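Local coordinates for protein blue-light receptor of the bluf-family (PDB 2BYC) that probably senses blue light through a flavin held in its BLUF domain, here bound as flavin mononucleotide in the dark state, and serves in signalling, at residues 30-35 with 93-97; 37-41 with 54-60. All coordinates share one frame; numbering follows the deposited sequence.

In the fold
From the N terminus, the first strand of the sheet, 5-14, leads into helix 19-37, whose residues 30-35 form one side of contact 1. The chain leaves that helix at Gly38 and enters strand 40-45, and contact 2 then closes the shorter loop, the hairpin of strands 40-45 and 49-55 plus the start of helix 58-69. After helix 58-69 and strand 77-84 the chain returns at 93-97, and contact 1 closes the longer loop, which encloses contact 2 entirely. The two touch: Asn34 O lies 2.8 Å from Ile39 N, and Trp93 O lies 2.8 Å from Gly41 N. Together they tie both helices to the sheet around the flavin.

Contact 1: 30-35 with 93-97; sequences SRVRNL and WSMRI. With FMN (flavin mononucleotide), chain C.
Asn34 ND2 is held by two acceptors, Ser94 O across the contact and, weakly, FMN O4. It donates to Ser94 O at 2.7 Å with an N-H...O angle of 168°. The acceptor lies almost in the Asn34 amide plane, yet the donor stands well above the carbonyl plane of Ser94, so the bond is straight without following a lone pair. At the other end of the amide, OD1 receives FMN N3 at 2.9 Å, nearly linear at 177°. With CG beside the backbone N and anti to the carbonyl carbon (chi1 -66°), the amide reaches the N3-C4=O4 edge of the flavin, and these three bonds restrict its rotation and fix which end carries oxygen.

Ser94 also approaches the helix with its side chain. Its OG donates to Arg31 O at 3.2 Å, tilted from the carbonyl plane, while packing 3.1 Å from Asn34 CB. Arg31 O also takes a weak helical bond from Leu35 N, at 3.4 Å, so Ser94 OG is a second donor to that carbonyl.

Met95 lies beside this polar group. Its chain bends about the CB-CG and CG-SD bonds and brings CE to 3.5 Å from Asn34 ND2, with FMN O4 also nearby; CB rests against Ser30 OG, whose hydrogen bond goes to Met27 O. Ser30 CB approaches FMN N3 at 3.2 Å. Gln52 and Asp71 supply further hydrogen bonds to the flavin, and Met95 touches Gln52.

The contact thus forms part of the flavin pocket of a BLUF domain, between helix 19-37 and the segment entering strand 96-98, which runs parallel to strand 40-45; Asn34 also packs on Leu64 of helix 58-69.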
loop_
_atom_site.group_PDB
_atom_site.type_symbol
_atom_site.label_atom_id
_atom_site.label_comp_id
_atom_site.label_asym_id
_atom_site.label_seq_id
_atom_site.Cartn_x
_atom_site.Cartn_y
_atom_site.Cartn_z
ATOM N N SER A 30 5.698 1.256 10.413
ATOM C CA SER A 30 5.319 2.089 9.325
ATOM C C SER A 30 4.541 3.304 9.815
ATOM O O SER A 30 4.695 4.396 9.297
ATOM C CB SER A 30 4.461 1.292 8.367
ATOM O OG SER A 30 3.258 1.096 9.008
ATOM N N ARG A 31 3.717 3.126 10.836
ATOM C CA ARG A 31 2.976 4.236 11.349
ATOM C C ARG A 31 3.954 5.372 11.799
ATOM O O ARG A 31 3.727 6.572 11.524
ATOM C CB ARG A 31 2.041 3.770 12.482
ATOM C CG ARG A 31 1.081 4.858 12.947
ATOM C CD ARG A 31 0.430 4.592 14.292
ATOM N NE ARG A 31 -0.528 5.693 14.546
ATOM C CZ ARG A 31 -1.441 5.760 15.538
ATOM N NH1 ARG A 31 -1.575 4.793 16.469
ATOM N NH2 ARG A 31 -2.226 6.828 15.618
ATOM N N VAL A 32 5.066 5.027 12.443
ATOM C CA VAL A 32 5.956 6.087 12.873
ATOM C C VAL A 32 6.839 6.684 11.727
ATOM O O VAL A 32 6.902 7.960 11.520
ATOM C CB VAL A 32 6.718 5.648 14.088
ATOM C CG1 VAL A 32 7.739 6.754 14.522
ATOM C CG2 VAL A 32 5.697 5.334 15.232
ATOM N N ARG A 33 7.463 5.797 10.952
ATOM C CA ARG A 33 8.243 6.174 9.764
ATOM C C ARG A 33 7.430 6.961 8.761
ATOM O O ARG A 33 7.797 8.081 8.349
ATOM C CB ARG A 33 8.758 4.890 9.094
ATOM C CG ARG A 33 9.671 5.035 7.896
ATOM C CD ARG A 33 11.099 5.170 8.365
ATOM N NE ARG A 33 11.918 3.945 8.362
ATOM C CZ ARG A 33 11.844 2.927 9.198
ATOM N NH1 ARG A 33 10.929 2.861 10.125
ATOM N NH2 ARG A 33 12.678 1.932 9.063
ATOM N N ASN A 34 6.285 6.427 8.354
ATOM C CA ASN A 34 5.516 7.174 7.341
ATOM C C ASN A 34 5.115 8.582 7.806
ATOM O O ASN A 34 5.139 9.571 7.057
ATOM C CB ASN A 34 4.280 6.380 6.881
ATOM C CG ASN A 34 4.654 5.148 6.151
ATOM O OD1 ASN A 34 5.814 4.853 5.982
ATOM N ND2 ASN A 34 3.681 4.407 5.712
ATOM N N LEU A 35 4.711 8.675 9.055
ATOM C CA LEU A 35 4.322 9.955 9.615
ATOM C C LEU A 35 5.477 11.002 9.480
ATOM O O LEU A 35 5.255 12.184 9.057
ATOM C CB LEU A 35 3.918 9.737 11.079
ATOM C CG LEU A 35 2.707 10.506 11.600
ATOM C CD1 LEU A 35 3.261 11.747 12.178
ATOM C CD2 LEU A 35 1.596 10.772 10.551
ATOM N N TRP A 93 -4.239 8.414 6.191
ATOM C CA TRP A 93 -3.607 7.163 6.673
ATOM C C TRP A 93 -2.165 7.091 6.293
ATOM O O TRP A 93 -1.805 7.039 5.116
ATOM C CB TRP A 93 -4.297 5.913 6.148
ATOM C CG TRP A 93 -5.766 5.927 6.287
ATOM C CD1 TRP A 93 -6.673 6.476 5.421
ATOM C CD2 TRP A 93 -6.515 5.385 7.375
ATOM N NE1 TRP A 93 -7.940 6.301 5.915
ATOM C CE2 TRP A 93 -7.868 5.617 7.102
ATOM C CE3 TRP A 93 -6.167 4.704 8.546
ATOM C CZ2 TRP A 93 -8.881 5.163 7.923
ATOM C CZ3 TRP A 93 -7.204 4.265 9.403
ATOM C CH2 TRP A 93 -8.533 4.509 9.075
ATOM N N SER A 94 -1.371 7.060 7.341
ATOM C CA SER A 94 0.029 6.760 7.338
ATOM C C SER A 94 0.317 5.401 6.666
ATOM O O SER A 94 1.184 5.331 5.843
ATOM C CB SER A 94 0.495 6.769 8.799
ATOM O OG SER A 94 1.898 6.747 8.883
ATOM N N MET A 95 -0.444 4.369 7.041
ATOM C CA MET A 95 -0.501 3.064 6.338
ATOM C C MET A 95 -1.800 2.498 6.897
ATOM O O MET A 95 -1.980 2.460 8.069
ATOM C CB MET A 95 0.752 2.218 6.634
ATOM C CG MET A 95 1.051 1.036 5.676
ATOM S SD MET A 95 0.405 1.417 4.072
ATOM C CE MET A 95 1.469 2.784 3.520
ATOM N N ARG A 96 -2.761 2.194 6.059
ATOM C CA ARG A 96 -3.939 1.488 6.566
ATOM C C ARG A 96 -3.751 0.050 6.053
ATOM O O ARG A 96 -3.357 -0.122 4.894
ATOM C CB ARG A 96 -5.233 2.064 6.033
ATOM C CG ARG A 96 -6.425 1.512 6.860
ATOM C CD ARG A 96 -7.666 1.990 6.273
ATOM N NE ARG A 96 -8.888 1.505 6.918
ATOM C CZ ARG A 96 -9.305 0.234 6.998
ATOM N NH1 ARG A 96 -8.553 -0.773 6.555
ATOM N NH2 ARG A 96 -10.488 -0.038 7.571
ATOM N N ILE A 97 -3.910 -0.964 6.880
ATOM C CA ILE A 97 -3.773 -2.330 6.333
ATOM C C ILE A 97 -5.191 -2.699 5.955
ATOM O O ILE A 97 -6.162 -2.339 6.671
ATOM C CB ILE A 97 -3.190 -3.331 7.301
ATOM C CG1 ILE A 97 -3.075 -4.662 6.575
ATOM C CG2 ILE A 97 -3.968 -3.420 8.577
ATOM C CD1 ILE A 97 -2.309 -5.705 7.261
HETATM N N1 FMN C . 7.942 0.269 6.831
HETATM C C2 FMN C . 7.549 1.589 6.831
HETATM O O2 FMN C . 8.146 2.419 7.556
HETATM N N3 FMN C . 6.517 2.017 6.063
HETATM C C4 FMN C . 5.873 1.087 5.325
HETATM O O4 FMN C . 5.007 1.452 4.598
HETATM C C4A FMN C . 6.254 -0.259 5.310
HETATM N N5 FMN C . 5.564 -1.173 4.532
HETATM C C5A FMN C . 5.985 -2.508 4.445
HETATM C C6 FMN C . 5.328 -3.413 3.641
HETATM C C7 FMN C . 5.679 -4.770 3.583
HETATM C C7M FMN C . 5.026 -5.712 2.563
HETATM C C8 FMN C . 6.749 -5.193 4.344
HETATM C C8M FMN C . 7.249 -6.628 4.295
HETATM C C9 FMN C . 7.433 -4.288 5.152
HETATM C C9A FMN C . 7.039 -2.915 5.199
HETATM N N10 FMN C . 7.709 -1.985 6.026
HETATM C C10 FMN C . 7.310 -0.654 6.050
HETATM C "C1'" FMN C . 8.643 -2.418 7.106
HETATM C "C2'" FMN C . 9.954 -1.818 6.657
HETATM O "O2'" FMN C . 10.432 -2.801 5.784
HETATM C "C3'" FMN C . 10.967 -1.495 7.768
HETATM O "O3'" FMN C . 11.492 -2.691 8.252
HETATM C "C4'" FMN C . 10.459 -0.688 8.952
HETATM O "O4'" FMN C . 10.150 0.686 8.634
HETATM C "C5'" FMN C . 11.548 -0.648 10.029
HETATM O "O5'" FMN C . 11.386 -1.524 11.146
HETATM P P FMN C . 12.358 -1.155 12.367
HETATM O O1P FMN C . 12.066 -2.019 13.604
HETATM O O2P FMN C . 13.754 -1.444 11.829
HETATM O O3P FMN C . 12.075 0.314 12.562
#

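Contact 2: 37-41 with 54-60; sequences LGITG and IEGPRSA
Ile39 packs tightly between Ile54 and Ala60: its CG2 branch meets Ile54 CB at 3.7 Å, and CD1 reaches Ala60 CB at 3.8 Å. The two isoleucine side chains cross at a slant, and Leu64 of helix 58-69 adjoins both. Next to them, Thr40 and Glu55 form an antiparallel hydrogen-bonded pair, with Thr40 N to Glu55 O at 3.0 Å and Glu55 N to Thr40 O at 2.8 Å. In the following non-hydrogen-bonded pair, Gly41 and Ile54 bring their CA atoms to 4.4 Å, an approach that a glycine permits.

The side of Leu37, Gly38 and Pro57 is partly exposed and more loosely packed, with Leu37 CB 4.3 Å from Ala60 CB, although Pro57 CD still makes a close contact with Gly38 O at 3.6 Å.

Thr40 OG1 donates to the anti lone pair of Glu55 OE2 at 3.1 Å; a chi1 of 50° sets Glu55 CG between its backbone N and carbonyl carbon, beside Thr40 OG1, and the extended chain beyond carries OE2 to the hydroxyl. Arg88 also binds OG1, while the backbone N atoms of Arg89 and Phe90 bind the carboxylate. These donors would probably stabilise the buried glutamate as an anion and anchor segment 88-90 to the hairpin.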
loop_
_atom_site.group_PDB
_atom_site.type_symbol
_atom_site.label_atom_id
_atom_site.label_comp_id
_atom_site.label_asym_id
_atom_site.label_seq_id
_atom_site.Cartn_x
_atom_site.Cartn_y
_atom_site.Cartn_z
ATOM N N LEU A 37 8.082 10.751 7.461
ATOM C CA LEU A 37 8.502 10.976 6.077
ATOM C C LEU A 37 7.487 11.750 5.251
ATOM O O LEU A 37 7.773 12.230 4.166
ATOM C CB LEU A 37 8.643 9.635 5.373
ATOM C CG LEU A 37 9.867 8.824 5.692
ATOM C CD1 LEU A 37 9.893 7.569 4.763
ATOM C CD2 LEU A 37 11.064 9.694 5.479
ATOM N N GLY A 38 6.287 11.826 5.744
ATOM C CA GLY A 38 5.220 12.409 4.954
ATOM C C GLY A 38 4.678 11.339 3.993
ATOM O O GLY A 38 4.099 11.652 2.976
ATOM N N ILE A 39 4.824 10.075 4.323
ATOM C CA ILE A 39 4.130 9.059 3.502
ATOM C C ILE A 39 2.734 8.696 3.986
ATOM O O ILE A 39 2.488 8.695 5.157
ATOM C CB ILE A 39 4.987 7.755 3.442
ATOM C CG1 ILE A 39 6.373 8.113 2.929
ATOM C CG2 ILE A 39 4.346 6.729 2.591
ATOM C CD1 ILE A 39 6.321 8.497 1.489
ATOM N N THR A 40 1.806 8.406 3.073
ATOM C CA THR A 40 0.494 7.899 3.406
ATOM C C THR A 40 0.182 6.812 2.428
ATOM O O THR A 40 0.816 6.733 1.409
ATOM C CB THR A 40 -0.593 9.029 3.290
ATOM O OG1 THR A 40 -0.558 9.640 1.976
ATOM C CG2 THR A 40 -0.422 10.007 4.389
ATOM N N GLY A 41 -0.743 5.919 2.758
ATOM C CA GLY A 41 -1.043 4.876 1.800
ATOM C C GLY A 41 -1.742 3.684 2.445
ATOM O O GLY A 41 -2.198 3.769 3.631
ATOM N N ILE A 54 2.038 3.702 -1.687
ATOM C CA ILE A 54 2.535 4.757 -0.767
ATOM C C ILE A 54 2.588 5.993 -1.551
ATOM O O ILE A 54 2.875 5.948 -2.767
ATOM C CB ILE A 54 3.997 4.471 -0.304
ATOM C CG1 ILE A 54 4.871 4.223 -1.535
ATOM C CG2 ILE A 54 4.036 3.323 0.727
ATOM C CD1 ILE A 54 6.288 3.893 -1.266
ATOM N N GLU A 55 2.258 7.105 -0.917
ATOM C CA GLU A 55 2.194 8.361 -1.696
ATOM C C GLU A 55 2.826 9.412 -0.813
ATOM O O GLU A 55 2.760 9.347 0.383
ATOM C CB GLU A 55 0.796 8.746 -2.043
ATOM C CG GLU A 55 -0.112 8.739 -0.878
ATOM C CD GLU A 55 -1.560 8.810 -1.292
ATOM O OE1 GLU A 55 -1.837 8.629 -2.477
ATOM O OE2 GLU A 55 -2.410 9.057 -0.421
ATOM N N GLY A 56 3.531 10.317 -1.420
ATOM C CA GLY A 56 4.256 11.329 -0.674
ATOM C C GLY A 56 5.284 11.963 -1.584
ATOM O O GLY A 56 5.249 11.742 -2.742
ATOM N N PRO A 57 6.195 12.781 -1.048
ATOM C CA PRO A 57 7.308 13.387 -1.830
ATOM C C PRO A 57 8.116 12.324 -2.661
ATOM O O PRO A 57 8.552 11.267 -2.123
ATOM C CB PRO A 57 8.216 14.016 -0.765
ATOM C CG PRO A 57 7.365 14.093 0.577
ATOM C CD PRO A 57 6.093 13.230 0.373
ATOM N N ARG A 58 8.443 12.635 -3.914
ATOM C CA ARG A 58 9.138 11.628 -4.767
ATOM C C ARG A 58 10.339 11.008 -4.022
ATOM O O ARG A 58 10.563 9.758 -4.058
ATOM C CB ARG A 58 9.610 12.236 -6.102
ATOM C CG ARG A 58 10.455 11.247 -6.918
ATOM C CD ARG A 58 9.917 11.122 -8.409
ATOM N NE ARG A 58 9.699 12.454 -8.789
ATOM C CZ ARG A 58 8.800 12.975 -9.587
ATOM N NH1 ARG A 58 7.935 12.286 -10.317
ATOM N NH2 ARG A 58 8.813 14.287 -9.619
ATOM N N SER A 59 11.111 11.878 -3.359
ATOM C CA SER A 59 12.326 11.475 -2.677
ATOM C C SER A 59 12.029 10.599 -1.470
ATOM O O SER A 59 12.772 9.620 -1.223
ATOM C CB SER A 59 13.124 12.662 -2.198
ATOM O OG SER A 59 12.264 13.410 -1.331
ATOM N N ALA A 60 10.953 10.888 -0.747
ATOM C CA ALA A 60 10.542 10.009 0.388
ATOM C C ALA A 60 10.003 8.681 -0.111
ATOM O O ALA A 60 10.226 7.673 0.519
ATOM C CB ALA A 60 9.467 10.665 1.259
#